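Local coordinates for putative capsid protein of prophage (PDB 3BQW) that probably builds the shell of a phage capsid, being a prophage-encoded member of the major capsid protein E family, at residues E302-T306 with G307-N311. Numbering follows the deposited sequence.
Sequences EAVRT and GATQN
A chi1 of 69° sets OG1 of Thr309 between backbone N and carbonyl carbon and turns CG2 anti to that carbon, laying this methyl back over the last turn of helix 301-305, where it meets CG2 of Val304, itself anti to its own carbonyl carbon. The two methyls lie 3.8 Å apart, CG2 to CG2, and Thr309 CG2 also rests against Val304 CA at 3.6 Å. Valine and threonine, both beta-branched, suit this small apolar touch because each has a methyl close to the backbone.

The chain can fold back because a Schellman motif ends the helix. Gly307 is its C-prime residue, with a positive phi (58°) that glycine adopts without the penalty a CB would bring. Ala308 N reaches back to Ala303 O over 2.8 Å in a nearly straight bond (169°). Gly307 N makes a longer bond of 3.3 Å to Val304 O, approaching from well above the carbonyl plane.

In the same turn, Glu302 O accepts from both Thr306 N and Thr306 OG1, the hydroxyl lying 2.5 Å from Glu302 O and in the carbonyl plane. Threonine suits this place, its short hydroxyl arm turning back four residues. OG1 also sits near Ala308 CB, a lone methyl that fits beside it. On the outer face Arg305 takes the Glu302 carboxylate side-on, NE 3.0 Å from OE1 and NH2 to OE2, both bonds tilted out of the guanidinium plane. Beyond the turn, Asn311 ND2 donates to Ala308 O, and Ala303 and Ala308 both touch Tyr314 of strand 314-319.

Three carbonyls of the last helical turn, those of Glu302, Ala303 and Val304, thus receive donors as the helix stops, while the Glu302-Arg305 pair, one turn apart, probably balances its charges locally on this surface of the capsid-protein fold.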
loop_
_atom_site.group_PDB
_atom_site.type_symbol
_atom_site.label_atom_id
_atom_site.label_comp_id
_atom_site.label_asym_id
_atom_site.label_seq_id
_atom_site.Cartn_x
_atom_site.Cartn_y
_atom_site.Cartn_z
ATOM N N GLU A 302 16.853 19.263 -9.627
ATOM C CA GLU A 302 18.157 18.842 -9.101
ATOM C C GLU A 302 18.352 17.351 -9.324
ATOM O O GLU A 302 19.474 16.888 -9.553
ATOM C CB GLU A 302 18.300 19.194 -7.619
ATOM C CG GLU A 302 19.629 18.783 -6.985
ATOM C CD GLU A 302 20.846 19.579 -7.471
ATOM O OE1 GLU A 302 20.682 20.616 -8.167
ATOM O OE2 GLU A 302 21.987 19.163 -7.139
ATOM N N ALA A 303 17.261 16.598 -9.239
ATOM C CA ALA A 303 17.278 15.195 -9.651
ATOM C C ALA A 303 17.621 15.114 -11.145
ATOM O O ALA A 303 18.505 14.353 -11.541
ATOM C CB ALA A 303 15.930 14.517 -9.353
ATOM N N VAL A 304 16.932 15.915 -11.958
ATOM C CA VAL A 304 17.189 15.945 -13.423
ATOM C C VAL A 304 18.632 16.391 -13.736
ATOM O O VAL A 304 19.331 15.710 -14.488
ATOM C CB VAL A 304 16.156 16.820 -14.216
ATOM C CG1 VAL A 304 16.603 17.011 -15.650
ATOM C CG2 VAL A 304 14.776 16.195 -14.191
ATOM N N ARG A 305 19.075 17.495 -13.129
ATOM C CA ARG A 305 20.459 18.003 -13.309
ATOM C C ARG A 305 21.534 16.937 -13.069
ATOM O O ARG A 305 22.479 16.815 -13.832
ATOM C CB ARG A 305 20.763 19.103 -12.309
ATOM C CG ARG A 305 20.365 20.510 -12.669
ATOM C CD ARG A 305 21.375 21.517 -12.071
ATOM N NE ARG A 305 21.975 21.122 -10.771
ATOM C CZ ARG A 305 23.165 20.508 -10.604
ATOM N NH1 ARG A 305 23.932 20.170 -11.642
ATOM N NH2 ARG A 305 23.600 20.206 -9.381
ATOM N N THR A 306 21.377 16.187 -11.975
ATOM C CA THR A 306 22.412 15.278 -11.469
ATOM C C THR A 306 22.236 13.840 -11.964
ATOM O O THR A 306 22.915 12.918 -11.486
ATOM C CB THR A 306 22.410 15.310 -9.944
ATOM O OG1 THR A 306 21.106 14.962 -9.443
ATOM C CG2 THR A 306 22.758 16.714 -9.471
ATOM N N GLY A 307 21.336 13.660 -12.934
ATOM C CA GLY A 307 21.026 12.337 -13.475
ATOM C C GLY A 307 20.526 11.325 -12.445
ATOM O O GLY A 307 20.933 10.155 -12.490
ATOM N N ALA A 308 19.668 11.770 -11.518
ATOM C CA ALA A 308 19.142 10.891 -10.439
ATOM C C ALA A 308 17.595 10.677 -10.514
ATOM O O ALA A 308 16.913 10.425 -9.494
ATOM C CB ALA A 308 19.552 11.442 -9.098
ATOM N N THR A 309 17.064 10.756 -11.739
ATOM C CA THR A 309 15.635 10.690 -12.006
ATOM C C THR A 309 15.050 9.276 -11.850
ATOM O O THR A 309 13.832 9.100 -11.654
ATOM C CB THR A 309 15.326 11.216 -13.431
ATOM O OG1 THR A 309 15.837 10.298 -14.415
ATOM C CG2 THR A 309 15.946 12.621 -13.654
ATOM N N GLN A 310 15.905 8.266 -11.955
ATOM C CA GLN A 310 15.447 6.900 -11.890
ATOM C C GLN A 310 15.587 6.440 -10.468
ATOM O O GLN A 310 16.634 5.967 -10.067
ATOM C CB GLN A 310 16.220 6.014 -12.863
ATOM C CG GLN A 310 15.656 4.621 -12.980
ATOM C CD GLN A 310 15.986 3.929 -14.297
ATOM O OE1 GLN A 310 17.090 4.046 -14.824
ATOM N NE2 GLN A 310 15.016 3.176 -14.826
ATOM N N ASN A 311 14.497 6.576 -9.709
ATOM C CA ASN A 311 14.500 6.405 -8.256
ATOM C C ASN A 311 13.099 6.190 -7.702
ATOM O O ASN A 311 12.162 6.847 -8.151
ATOM C CB ASN A 311 15.070 7.681 -7.605
ATOM C CG ASN A 311 16.532 7.549 -7.215
ATOM O OD1 ASN A 311 16.920 6.573 -6.572
ATOM N ND2 ASN A 311 17.344 8.532 -7.597
#